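PDB 6T7J: carbon monoxide dehydrogenase from Thermococcus sp. AM4, which probably catalyses the reversible oxidation of carbon monoxide to carbon dioxide with a ferredoxin-type acceptor, and is seen here without nickel in its active-site cluster. Local coordinates for residues N263-G268 with G332-I337; N299-C304 with P317-F322; E167-L172 with V188-I193. One frame throughout, in Å; residues are numbered along the deposited sequence.

Contact 1: residues N263-G268 with G332-I337; sequences NIVVHG and GAVEAI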
ATOM      1  N   ASN A 263     -35.849  -4.869 -13.241  1.00 52.24           N
ATOM      2  CA  ASN A 263     -34.475  -4.991 -13.712  1.00 50.43           C
ATOM      3  C   ASN A 263     -33.534  -4.818 -12.530  1.00 49.54           C
ATOM      4  O   ASN A 263     -33.542  -3.769 -11.875  1.00 52.17           O
ATOM      5  CB  ASN A 263     -34.166  -3.961 -14.800  1.00 55.09           C
ATOM      6  CG  ASN A 263     -34.841  -4.285 -16.120  1.00 49.82           C
ATOM      7  OD1 ASN A 263     -34.784  -5.417 -16.601  1.00 50.41           O
ATOM      8  ND2 ASN A 263     -35.483  -3.286 -16.714  1.00 53.44           N
ATOM      9  N   ILE A 264     -32.732  -5.841 -12.255  1.00 48.30           N
ATOM     10  CA  ILE A 264     -31.765  -5.805 -11.161  1.00 49.45           C
ATOM     11  C   ILE A 264     -30.377  -5.992 -11.751  1.00 53.44           C
ATOM     12  O   ILE A 264     -30.105  -7.016 -12.391  1.00 48.51           O
ATOM     13  CB  ILE A 264     -32.055  -6.875 -10.098  1.00 51.18           C
ATOM     14  CG1 ILE A 264     -33.470  -6.714  -9.545  1.00 48.02           C
ATOM     15  CG2 ILE A 264     -31.036  -6.795  -8.973  1.00 53.47           C
ATOM     16  CD1 ILE A 264     -33.847  -7.771  -8.536  1.00 46.16           C
ATOM     17  N   VAL A 265     -29.495  -5.016 -11.528  1.00 48.93           N
ATOM     18  CA  VAL A 265     -28.121  -5.081 -12.015  1.00 46.64           C
ATOM     19  C   VAL A 265     -27.225  -5.548 -10.879  1.00 49.04           C
ATOM     20  O   VAL A 265     -27.373  -5.100  -9.737  1.00 51.78           O
ATOM     21  CB  VAL A 265     -27.659  -3.715 -12.561  1.00 55.23           C
ATOM     22  CG1 VAL A 265     -26.220  -3.794 -13.059  1.00 50.38           C
ATOM     23  CG2 VAL A 265     -28.591  -3.240 -13.670  1.00 40.90           C
ATOM     24  N   VAL A 266     -26.310  -6.470 -11.179  1.00 47.90           N
ATOM     25  CA  VAL A 266     -25.268  -6.885 -10.243  1.00 48.81           C
ATOM     26  C   VAL A 266     -23.938  -6.364 -10.775  1.00 51.39           C
ATOM     27  O   VAL A 266     -23.509  -6.735 -11.873  1.00 49.11           O
ATOM     28  CB  VAL A 266     -25.237  -8.410 -10.039  1.00 45.17           C
ATOM     29  CG1 VAL A 266     -26.346  -8.840  -9.094  1.00 42.68           C
ATOM     30  CG2 VAL A 266     -25.348  -9.152 -11.363  1.00 44.58           C
ATOM     31  N   HIS A 267     -23.289  -5.500  -9.996  1.00 48.63           N
ATOM     32  CA  HIS A 267     -22.117  -4.757 -10.438  1.00 56.28           C
ATOM     33  C   HIS A 267     -21.018  -4.915  -9.398  1.00 52.65           C
ATOM     34  O   HIS A 267     -21.280  -4.808  -8.197  1.00 52.00           O
ATOM     35  CB  HIS A 267     -22.481  -3.280 -10.642  1.00 49.01           C
ATOM     36  CG  HIS A 267     -21.351  -2.425 -11.120  1.00 52.14           C
ATOM     37  ND1 HIS A 267     -20.247  -2.936 -11.769  1.00 53.40           N
ATOM     38  CD2 HIS A 267     -21.163  -1.085 -11.055  1.00 48.05           C
ATOM     39  CE1 HIS A 267     -19.426  -1.948 -12.077  1.00 50.86           C
ATOM     40  NE2 HIS A 267     -19.958  -0.815 -11.654  1.00 56.20           N
ATOM     41  N   GLY A 268     -19.797  -5.187  -9.850  1.00 54.93           N
ATOM     42  CA  GLY A 268     -18.709  -5.391  -8.915  1.00 52.39           C
ATOM     43  C   GLY A 268     -17.773  -6.520  -9.293  1.00 57.53           C
ATOM     44  O   GLY A 268     -17.350  -6.606 -10.449  1.00 58.03           O
ATOM     45  N   GLY A 332     -33.194   4.439 -17.367  1.00 51.98           N
ATOM     46  CA  GLY A 332     -34.388   4.712 -16.597  1.00 54.42           C
ATOM     47  C   GLY A 332     -35.150   3.490 -16.140  1.00 53.43           C
ATOM     48  O   GLY A 332     -36.231   3.637 -15.560  1.00 57.10           O
ATOM     49  N   ALA A 333     -34.619   2.290 -16.370  1.00 53.08           N
ATOM     50  CA  ALA A 333     -35.334   1.055 -16.076  1.00 57.38           C
ATOM     51  C   ALA A 333     -34.645   0.201 -15.019  1.00 54.12           C
ATOM     52  O   ALA A 333     -35.049  -0.949 -14.815  1.00 60.32           O
ATOM     53  CB  ALA A 333     -35.525   0.236 -17.357  1.00 50.99           C
ATOM     54  N   VAL A 334     -33.627   0.721 -14.344  1.00 53.74           N
ATOM     55  CA  VAL A 334     -32.907  -0.040 -13.327  1.00 59.03           C
ATOM     56  C   VAL A 334     -33.564   0.222 -11.977  1.00 55.68           C
ATOM     57  O   VAL A 334     -33.473   1.324 -11.431  1.00 54.96           O
ATOM     58  CB  VAL A 334     -31.417   0.316 -13.300  1.00 49.39           C
ATOM     59  CG1 VAL A 334     -30.736  -0.366 -12.125  1.00 43.77           C
ATOM     60  CG2 VAL A 334     -30.757  -0.096 -14.603  1.00 55.90           C
ATOM     61  N   GLU A 335     -34.231  -0.798 -11.436  1.00 54.58           N
ATOM     62  CA  GLU A 335     -34.830  -0.662 -10.113  1.00 54.48           C
ATOM     63  C   GLU A 335     -33.763  -0.633  -9.028  1.00 50.69           C
ATOM     64  O   GLU A 335     -33.891   0.105  -8.044  1.00 46.27           O
ATOM     65  CB  GLU A 335     -35.811  -1.804  -9.864  1.00 52.93           C
ATOM     66  CG  GLU A 335     -37.203  -1.524 -10.367  1.00 51.74           C
ATOM     67  CD  GLU A 335     -37.285  -1.465 -11.880  1.00 59.54           C
ATOM     68  OE1 GLU A 335     -36.999  -2.494 -12.532  1.00 57.42           O
ATOM     69  OE2 GLU A 335     -37.638  -0.392 -12.416  1.00 51.60           O
ATOM     70  N   ALA A 336     -32.706  -1.424  -9.190  1.00 47.33           N
ATOM     71  CA  ALA A 336     -31.647  -1.478  -8.196  1.00 50.64           C
ATOM     72  C   ALA A 336     -30.364  -1.971  -8.847  1.00 47.38           C
ATOM     73  O   ALA A 336     -30.392  -2.860  -9.708  1.00 46.35           O
ATOM     74  CB  ALA A 336     -32.029  -2.389  -7.022  1.00 44.04           C
ATOM     75  N   ILE A 337     -29.246  -1.382  -8.430  1.00 46.20           N
ATOM     76  CA  ILE A 337     -27.916  -1.870  -8.780  1.00 47.59           C
ATOM     77  C   ILE A 337     -27.218  -2.267  -7.483  1.00 48.02           C
ATOM     78  O   ILE A 337     -27.090  -1.452  -6.561  1.00 46.98           O
ATOM     79  CB  ILE A 337     -27.101  -0.835  -9.575  1.00 44.86           C
ATOM     80  CG1 ILE A 337     -25.689  -1.359  -9.849  1.00 45.65           C
ATOM     81  CG2 ILE A 337     -27.063   0.517  -8.865  1.00 42.97           C
ATOM     82  CD1 ILE A 337     -25.017  -0.706 -11.042  1.00 43.18           C
TER
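Glu335 reaches back to the backbone of Asn263 because its side chain folds at the second torsion (chi2 68°), which turns the carboxylate toward the neighbouring strand. There OE1 of Glu335 accepts the backbone N-H of Asn263 at 2.7 Å, an almost straight bond of 170° that meets the oxygen nearly along its C-O axis. Backbone N of Glu335 returns a bond to O of Asn263, in the plane of that carbonyl, so one residue serves both polar backbone atoms of the other. The side chain of Asn263 has CG anti to its carbonyl carbon (chi1 -72°), and ND2 arrives at O of Ala333 at 3.0 Å; the oxygen lies in the amide plane, while the donor stands above the carbonyl plane. ND2 also binds O of Lys258, and OD1 takes ND2 of Asn299.

Parallel pairing then takes over between 261-268 and 336-339, adjacent central strands of a Rossmann-like six-stranded sheet of order 3-2-1-4-5-6: N of Val265 donates to O of Ala336 at 3.0 Å. On one face Val265 and Ile337 run side by side, CG1 of Val265 lying 3.9 Å from CD1 of Ile337. The same CD1 comes within 3.6 Å of CB of His267. CG2 of Val265 meets both methyls of Val334, crossing at about a right angle.

The carboxylate of Glu335 is buried but well partnered: OE1 also forms a salt bridge with Arg399, and OE2 bonds to NE2 of His356. This environment would be expected to favour the ionised acid, which appears to take a strand carbonyl's place.

Contact 2: residues N299-C304 with P317-F322; sequences NVVGMC and PIAGSF. With MSK (Broken Fe4S4 cluster), chain F.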
ATOM      1  N   ASN A 299     -35.779  -9.746 -14.005  1.00 49.36           N
ATOM      2  CA  ASN A 299     -34.663  -9.945 -14.917  1.00 56.74           C
ATOM      3  C   ASN A 299     -33.408  -9.395 -14.247  1.00 58.80           C
ATOM      4  O   ASN A 299     -33.328  -8.194 -13.953  1.00 59.07           O
ATOM      5  CB  ASN A 299     -34.942  -9.246 -16.250  1.00 55.21           C
ATOM      6  CG  ASN A 299     -33.738  -9.221 -17.171  1.00 56.52           C
ATOM      7  OD1 ASN A 299     -33.102 -10.246 -17.415  1.00 57.39           O
ATOM      8  ND2 ASN A 299     -33.429  -8.043 -17.704  1.00 51.68           N
ATOM      9  N   VAL A 300     -32.448 -10.274 -13.980  1.00 49.46           N
ATOM     10  CA  VAL A 300     -31.178  -9.885 -13.382  1.00 55.52           C
ATOM     11  C   VAL A 300     -30.113  -9.878 -14.464  1.00 55.26           C
ATOM     12  O   VAL A 300     -29.913 -10.879 -15.164  1.00 50.85           O
ATOM     13  CB  VAL A 300     -30.784 -10.824 -12.232  1.00 55.23           C
ATOM     14  CG1 VAL A 300     -29.787 -10.132 -11.308  1.00 51.91           C
ATOM     15  CG2 VAL A 300     -32.013 -11.240 -11.480  1.00 66.26           C
ATOM     16  N   VAL A 301     -29.432  -8.747 -14.597  1.00 55.17           N
ATOM     17  CA  VAL A 301     -28.350  -8.575 -15.550  1.00 52.25           C
ATOM     18  C   VAL A 301     -27.085  -8.246 -14.770  1.00 50.61           C
ATOM     19  O   VAL A 301     -27.133  -7.801 -13.621  1.00 50.05           O
ATOM     20  CB  VAL A 301     -28.670  -7.477 -16.582  1.00 50.01           C
ATOM     21  CG1 VAL A 301     -30.004  -7.767 -17.250  1.00 49.26           C
ATOM     22  CG2 VAL A 301     -28.702  -6.117 -15.907  1.00 45.50           C
ATOM     23  N   GLY A 302     -25.943  -8.481 -15.407  1.00 47.87           N
ATOM     24  CA  GLY A 302     -24.674  -8.236 -14.757  1.00 45.18           C
ATOM     25  C   GLY A 302     -23.837  -7.183 -15.448  1.00 47.28           C
ATOM     26  O   GLY A 302     -24.002  -6.932 -16.644  1.00 52.51           O
ATOM     27  N   MET A 303     -22.936  -6.553 -14.700  1.00 49.58           N
ATOM     28  CA  MET A 303     -21.995  -5.598 -15.258  1.00 51.54           C
ATOM     29  C   MET A 303     -20.618  -5.864 -14.672  1.00 54.33           C
ATOM     30  O   MET A 303     -20.489  -6.281 -13.517  1.00 53.51           O
ATOM     31  CB  MET A 303     -22.413  -4.148 -14.978  1.00 56.25           C
ATOM     32  CG  MET A 303     -23.685  -3.715 -15.691  1.00 62.46           C
ATOM     33  SD  MET A 303     -23.824  -1.923 -15.836  1.00 64.85           S
ATOM     34  CE  MET A 303     -23.001  -1.660 -17.403  1.00 53.77           C
ATOM     35  N   CYS A 304     -19.597  -5.630 -15.489  1.00 52.81           N
ATOM     36  CA  CYS A 304     -18.188  -5.768 -15.104  1.00 54.60           C
ATOM     37  C   CYS A 304     -17.931  -7.212 -14.663  1.00 51.28           C
ATOM     38  O   CYS A 304     -18.578  -8.149 -15.150  1.00 50.12           O
ATOM     39  CB  CYS A 304     -17.831  -4.711 -14.075  1.00 52.29           C
ATOM     40  SG  CYS A 304     -17.665  -3.050 -14.773  1.00 59.90           S
ATOM     41  N   PRO A 317     -27.461 -12.649 -18.465  1.00 58.66           N
ATOM     42  CA  PRO A 317     -27.074 -11.688 -19.503  1.00 52.16           C
ATOM     43  C   PRO A 317     -26.237 -10.560 -18.918  1.00 53.39           C
ATOM     44  O   PRO A 317     -26.489 -10.082 -17.811  1.00 55.02           O
ATOM     45  CB  PRO A 317     -28.419 -11.178 -20.035  1.00 51.03           C
ATOM     46  CG  PRO A 317     -29.385 -11.419 -18.920  1.00 50.45           C
ATOM     47  CD  PRO A 317     -28.918 -12.679 -18.249  1.00 52.18           C
ATOM     48  N   ILE A 318     -25.223 -10.144 -19.670  1.00 51.02           N
ATOM     49  CA  ILE A 318     -24.333  -9.068 -19.254  1.00 52.45           C
ATOM     50  C   ILE A 318     -24.754  -7.795 -19.978  1.00 48.00           C
ATOM     51  O   ILE A 318     -24.950  -7.793 -21.200  1.00 51.10           O
ATOM     52  CB  ILE A 318     -22.856  -9.433 -19.509  1.00 51.91           C
ATOM     53  CG1 ILE A 318     -21.926  -8.511 -18.721  1.00 49.18           C
ATOM     54  CG2 ILE A 318     -22.505  -9.458 -20.996  1.00 52.12           C
ATOM     55  CD1 ILE A 318     -20.795  -9.250 -18.041  1.00 53.13           C
ATOM     56  N   ALA A 319     -24.938  -6.718 -19.216  1.00 49.61           N
ATOM     57  CA  ALA A 319     -25.532  -5.501 -19.753  1.00 49.82           C
ATOM     58  C   ALA A 319     -24.507  -4.527 -20.320  1.00 56.62           C
ATOM     59  O   ALA A 319     -24.848  -3.730 -21.201  1.00 51.11           O
ATOM     60  CB  ALA A 319     -26.359  -4.799 -18.672  1.00 47.24           C
ATOM     61  N   GLY A 320     -23.272  -4.560 -19.838  1.00 53.16           N
ATOM     62  CA  GLY A 320     -22.269  -3.642 -20.336  1.00 53.16           C
ATOM     63  C   GLY A 320     -21.008  -3.706 -19.503  1.00 59.43           C
ATOM     64  O   GLY A 320     -20.927  -4.420 -18.498  1.00 54.14           O
ATOM     65  N   SER A 321     -20.023  -2.934 -19.944  1.00 54.63           N
ATOM     66  CA  SER A 321     -18.708  -2.910 -19.330  1.00 51.64           C
ATOM     67  C   SER A 321     -18.578  -1.690 -18.412  1.00 51.59           C
ATOM     68  O   SER A 321     -19.576  -1.046 -18.063  1.00 46.25           O
ATOM     69  CB  SER A 321     -17.635  -2.935 -20.425  1.00 44.09           C
ATOM     70  OG  SER A 321     -17.713  -1.776 -21.238  1.00 44.55           O
ATOM     71  N   PHE A 322     -17.342  -1.364 -18.034  1.00 43.74           N
ATOM     72  CA  PHE A 322     -17.023  -0.325 -17.062  1.00 45.97           C
ATOM     73  C   PHE A 322     -17.738   0.987 -17.361  1.00 49.93           C
ATOM     74  O   PHE A 322     -18.684   1.361 -16.656  1.00 50.36           O
ATOM     75  CB  PHE A 322     -15.506  -0.118 -17.026  1.00 47.29           C
ATOM     76  CG  PHE A 322     -15.054   0.934 -16.058  1.00 51.21           C
ATOM     77  CD1 PHE A 322     -15.395   0.858 -14.719  1.00 48.96           C
ATOM     78  CD2 PHE A 322     -14.276   1.996 -16.487  1.00 46.24           C
ATOM     79  CE1 PHE A 322     -14.977   1.827 -13.827  1.00 43.00           C
ATOM     80  CE2 PHE A 322     -13.853   2.965 -15.601  1.00 45.61           C
ATOM     81  CZ  PHE A 322     -14.206   2.882 -14.269  1.00 45.91           C
TER
HETATM   82  S1  MSK F 703     -14.094  -4.597 -13.914  0.82 53.76           S
HETATM   83  S3  MSK F 703     -10.716  -3.850 -13.606  1.00 60.52           S
HETATM   84  S4  MSK F 703     -12.740  -1.750 -15.415  0.64 51.58           S
HETATM   85  S5  MSK F 703     -12.042  -5.009 -16.315  1.00 55.01           S
HETATM   86 FE1  MSK F 703     -12.908  -6.332 -13.082  0.87 63.68          FE
HETATM   87 FE2  MSK F 703     -13.627  -3.661 -15.992  0.62 47.25          FE
HETATM   88 FE3  MSK F 703     -10.985  -3.017 -15.652  0.55 48.47          FE
HETATM   89 FE4  MSK F 703     -12.699  -2.841 -13.562  0.75 48.49          FE
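Met303 reaches across to the strand 318-320 and shows how one flexible side chain can follow a neighbouring backbone. Its CB lies 3.8 Å from O of Gly320, and CG passes 4.1 Å from CB of Ala319. A turn about the CG-SD bond (chi3 90°) brings CE to 3.5 Å from both C of Gly320 and O of Ser321. Gly320 has no side chain to stand in the way of this methyl.

Nearer the start of the pairing, Gly302 is gripped on both polar backbone atoms: its N donates to O of Pro317, and its O accepts N of Ala319 at 2.7 Å in a bond of 172°. CG2 of Val301 rests against CB of Ala319, while its CG1 meets the ring of Pro317 at CG, the two side chains crossing at about a right angle. At the other end SG of Cys304 lies 3.6 Å from CA of Phe322. Both residues border the broken, nickel-free cluster: CB of Cys304 is 3.7 Å from sulfide S1, and CB of Phe322 is 3.6 Å from sulfide S4.

The two strands are joined by helix 304-314 in a beta-alpha-beta unit. Strand 261-268 flanks 297-303 across from 318-320, helix 480-489 packs on Ile318, Ser321 and Phe322, and Met60 of the second subunit touches Phe322.

Contact 3: residues E167-L172 with V188-I193; sequences EPLRML and VLPRAI
Two loops bracketing helix 177-186 meet here in the helical part of the chain, with a single backbone hydrogen bond at the centre: N of Leu169 donates to O of Pro190 at 2.8 Å, tilted 19° from the carbonyl plane. The same oxygen lies 3.3 Å from CA of Pro168, a CA-H...O contact.

The two methyls of Leu169 divide between neighbouring residues of 188-193. CD1 lies against the ring of Pro190, 3.6 Å from CB, with the side chains crossing at about a right angle; CD2 comes to 3.3 Å from O of Arg191 and touches CG1 of Ile193. CD1 of Leu172 points at the Pro190 ring, 3.8 Å from its CD, and the same methyl packs on CD2 of Leu189 at 3.7 Å.

Arg191 carries its guanidinium group away from the Leu169-Pro190 packing, to salt bridges with Glu196 and Glu199 of the following helix. Ala192 occupies the N-cap of that helix, 193-203, while residues 170-172 form a short 3-10 turn closed by N of Leu172 on O of Leu169. Such loop-to-loop packing, pinning the turns before and after one helix by a backbone bond and apolar side chains, belongs to the helical part of the fold.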
ATOM      1  N   GLU A 167      10.188 -18.823   2.200  1.00 61.30           N
ATOM      2  CA  GLU A 167       9.840 -19.852   1.238  1.00 59.31           C
ATOM      3  C   GLU A 167       8.840 -19.297   0.226  1.00 56.60           C
ATOM      4  O   GLU A 167       8.046 -18.411   0.551  1.00 59.75           O
ATOM      5  CB  GLU A 167       9.244 -21.067   1.949  1.00 58.00           C
ATOM      6  CG  GLU A 167      10.279 -22.006   2.554  1.00 64.02           C
ATOM      7  CD  GLU A 167      10.604 -21.672   3.998  1.00 66.73           C
ATOM      8  OE1 GLU A 167      10.652 -22.603   4.831  1.00 65.80           O
ATOM      9  OE2 GLU A 167      10.816 -20.478   4.300  1.00 71.13           O
ATOM     10  N   PRO A 168       8.864 -19.794  -1.008  1.00 59.57           N
ATOM     11  CA  PRO A 168       7.948 -19.275  -2.029  1.00 49.78           C
ATOM     12  C   PRO A 168       6.504 -19.653  -1.739  1.00 47.64           C
ATOM     13  O   PRO A 168       6.210 -20.587  -0.991  1.00 54.18           O
ATOM     14  CB  PRO A 168       8.441 -19.933  -3.324  1.00 48.10           C
ATOM     15  CG  PRO A 168       9.818 -20.439  -3.013  1.00 48.12           C
ATOM     16  CD  PRO A 168       9.799 -20.786  -1.562  1.00 56.20           C
ATOM     17  N   LEU A 169       5.597 -18.896  -2.354  1.00 49.57           N
ATOM     18  CA  LEU A 169       4.170 -19.156  -2.214  1.00 48.26           C
ATOM     19  C   LEU A 169       3.839 -20.577  -2.652  1.00 52.26           C
ATOM     20  O   LEU A 169       4.372 -21.079  -3.646  1.00 51.72           O
ATOM     21  CB  LEU A 169       3.370 -18.153  -3.045  1.00 49.34           C
ATOM     22  CG  LEU A 169       3.164 -16.764  -2.441  1.00 51.21           C
ATOM     23  CD1 LEU A 169       2.648 -15.807  -3.493  1.00 45.52           C
ATOM     24  CD2 LEU A 169       2.201 -16.836  -1.266  1.00 47.66           C
ATOM     25  N   ARG A 170       2.949 -21.227  -1.899  1.00 48.77           N
ATOM     26  CA  ARG A 170       2.593 -22.610  -2.203  1.00 48.65           C
ATOM     27  C   ARG A 170       1.947 -22.732  -3.578  1.00 47.97           C
ATOM     28  O   ARG A 170       2.252 -23.663  -4.333  1.00 50.50           O
ATOM     29  CB  ARG A 170       1.661 -23.162  -1.125  1.00 44.82           C
ATOM     30  CG  ARG A 170       2.239 -23.101   0.278  1.00 56.85           C
ATOM     31  CD  ARG A 170       3.280 -24.187   0.497  1.00 57.96           C
ATOM     32  NE  ARG A 170       2.730 -25.518   0.264  1.00 62.10           N
ATOM     33  CZ  ARG A 170       2.230 -26.297   1.216  1.00 56.52           C
ATOM     34  NH1 ARG A 170       1.751 -27.495   0.910  1.00 55.30           N
ATOM     35  NH2 ARG A 170       2.209 -25.881   2.475  1.00 55.02           N
ATOM     36  N   MET A 171       1.065 -21.791  -3.930  1.00 46.79           N
ATOM     37  CA  MET A 171       0.345 -21.874  -5.197  1.00 48.75           C
ATOM     38  C   MET A 171       1.279 -21.860  -6.403  1.00 52.84           C
ATOM     39  O   MET A 171       0.859 -22.246  -7.502  1.00 51.54           O
ATOM     40  CB  MET A 171      -0.666 -20.732  -5.304  1.00 46.03           C
ATOM     41  CG  MET A 171      -1.850 -20.862  -4.360  1.00 52.05           C
ATOM     42  SD  MET A 171      -2.935 -22.240  -4.776  1.00 48.36           S
ATOM     43  CE  MET A 171      -3.933 -21.502  -6.062  1.00 46.39           C
ATOM     44  N   LEU A 172       2.536 -21.444  -6.223  1.00 48.09           N
ATOM     45  CA  LEU A 172       3.517 -21.518  -7.301  1.00 54.28           C
ATOM     46  C   LEU A 172       3.724 -22.940  -7.805  1.00 53.95           C
ATOM     47  O   LEU A 172       4.318 -23.118  -8.874  1.00 55.10           O
ATOM     48  CB  LEU A 172       4.855 -20.932  -6.843  1.00 47.55           C
ATOM     49  CG  LEU A 172       4.894 -19.418  -6.624  1.00 52.41           C
ATOM     50  CD1 LEU A 172       6.322 -18.944  -6.422  1.00 49.46           C
ATOM     51  CD2 LEU A 172       4.245 -18.688  -7.787  1.00 43.51           C
ATOM     52  N   VAL A 188      12.746 -12.990  -7.716  1.00 46.42           N
ATOM     53  CA  VAL A 188      11.444 -12.345  -7.616  1.00 44.97           C
ATOM     54  C   VAL A 188      10.363 -13.323  -7.156  1.00 48.42           C
ATOM     55  O   VAL A 188       9.175 -13.056  -7.316  1.00 46.24           O
ATOM     56  CB  VAL A 188      11.054 -11.679  -8.950  1.00 45.97           C
ATOM     57  CG1 VAL A 188      12.096 -10.646  -9.357  1.00 45.05           C
ATOM     58  CG2 VAL A 188      10.883 -12.730 -10.038  1.00 45.87           C
ATOM     59  N   LEU A 189      10.758 -14.458  -6.590  1.00 44.10           N
ATOM     60  CA  LEU A 189       9.789 -15.433  -6.111  1.00 43.41           C
ATOM     61  C   LEU A 189       8.983 -14.836  -4.964  1.00 45.35           C
ATOM     62  O   LEU A 189       9.573 -14.418  -3.954  1.00 42.82           O
ATOM     63  CB  LEU A 189      10.486 -16.714  -5.660  1.00 42.64           C
ATOM     64  CG  LEU A 189      10.938 -17.668  -6.769  1.00 48.77           C
ATOM     65  CD1 LEU A 189      11.792 -18.790  -6.203  1.00 43.55           C
ATOM     66  CD2 LEU A 189       9.742 -18.228  -7.521  1.00 48.37           C
ATOM     67  N   PRO A 190       7.660 -14.762  -5.070  1.00 43.23           N
ATOM     68  CA  PRO A 190       6.862 -14.190  -3.982  1.00 40.82           C
ATOM     69  C   PRO A 190       6.749 -15.146  -2.805  1.00 43.15           C
ATOM     70  O   PRO A 190       6.690 -16.366  -2.968  1.00 47.97           O
ATOM     71  CB  PRO A 190       5.499 -13.946  -4.634  1.00 41.77           C
ATOM     72  CG  PRO A 190       5.421 -14.967  -5.718  1.00 45.12           C
ATOM     73  CD  PRO A 190       6.829 -15.171  -6.218  1.00 45.87           C
ATOM     74  N   ARG A 191       6.709 -14.568  -1.605  1.00 45.97           N
ATOM     75  CA  ARG A 191       6.715 -15.328  -0.361  1.00 43.10           C
ATOM     76  C   ARG A 191       5.367 -15.330   0.344  1.00 45.21           C
ATOM     77  O   ARG A 191       4.846 -16.397   0.683  1.00 51.52           O
ATOM     78  CB  ARG A 191       7.800 -14.772   0.572  1.00 46.33           C
ATOM     79  CG  ARG A 191       9.176 -14.698  -0.076  1.00 45.75           C
ATOM     80  CD  ARG A 191      10.014 -13.575   0.511  1.00 47.17           C
ATOM     81  NE  ARG A 191       9.464 -12.261   0.192  1.00 45.32           N
ATOM     82  CZ  ARG A 191      10.046 -11.109   0.510  1.00 46.06           C
ATOM     83  NH1 ARG A 191       9.469  -9.962   0.180  1.00 47.51           N
ATOM     84  NH2 ARG A 191      11.203 -11.102   1.158  1.00 48.70           N
ATOM     85  N   ALA A 192       4.789 -14.155   0.586  1.00 46.43           N
ATOM     86  CA  ALA A 192       3.445 -14.041   1.139  1.00 45.07           C
ATOM     87  C   ALA A 192       2.826 -12.765   0.588  1.00 42.76           C
ATOM     88  O   ALA A 192       3.478 -11.717   0.575  1.00 46.40           O
ATOM     89  CB  ALA A 192       3.466 -14.021   2.670  1.00 47.64           C
ATOM     90  N   ILE A 193       1.569 -12.856   0.150  1.00 48.22           N
ATOM     91  CA  ILE A 193       0.983 -11.811  -0.692  1.00 45.69           C
ATOM     92  C   ILE A 193       0.928 -10.479   0.048  1.00 44.96           C
ATOM     93  O   ILE A 193       1.458  -9.458  -0.421  1.00 44.73           O
ATOM     94  CB  ILE A 193      -0.415 -12.234  -1.175  1.00 46.50           C
ATOM     95  CG1 ILE A 193      -0.409 -13.682  -1.667  1.00 45.49           C
ATOM     96  CG2 ILE A 193      -0.859 -11.320  -2.276  1.00 44.34           C
ATOM     97  CD1 ILE A 193      -1.790 -14.203  -2.043  1.00 46.95           C
TER

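In the fold
From the N terminus, contact 3 comes first, closing a short loop around helix 177-186 within the helical part of the chain. Contact 1 opens later, at strand 261-268, and closes only at strand 336-339; contact 2 both opens and closes within that span, around helix 304-314. These two share one parallel sheet, where strands 261-268 and 297-303 are neighbours, joined by backbone pairings such as Ile264 O to Val301 N. Near the broken cluster, CE1 of His267 packs on SG of Cys304. The centres of contacts 1 and 2 are 9 Å apart, whereas contact 3 lies across the chain's centre, 39 Å from contact 1 between centres.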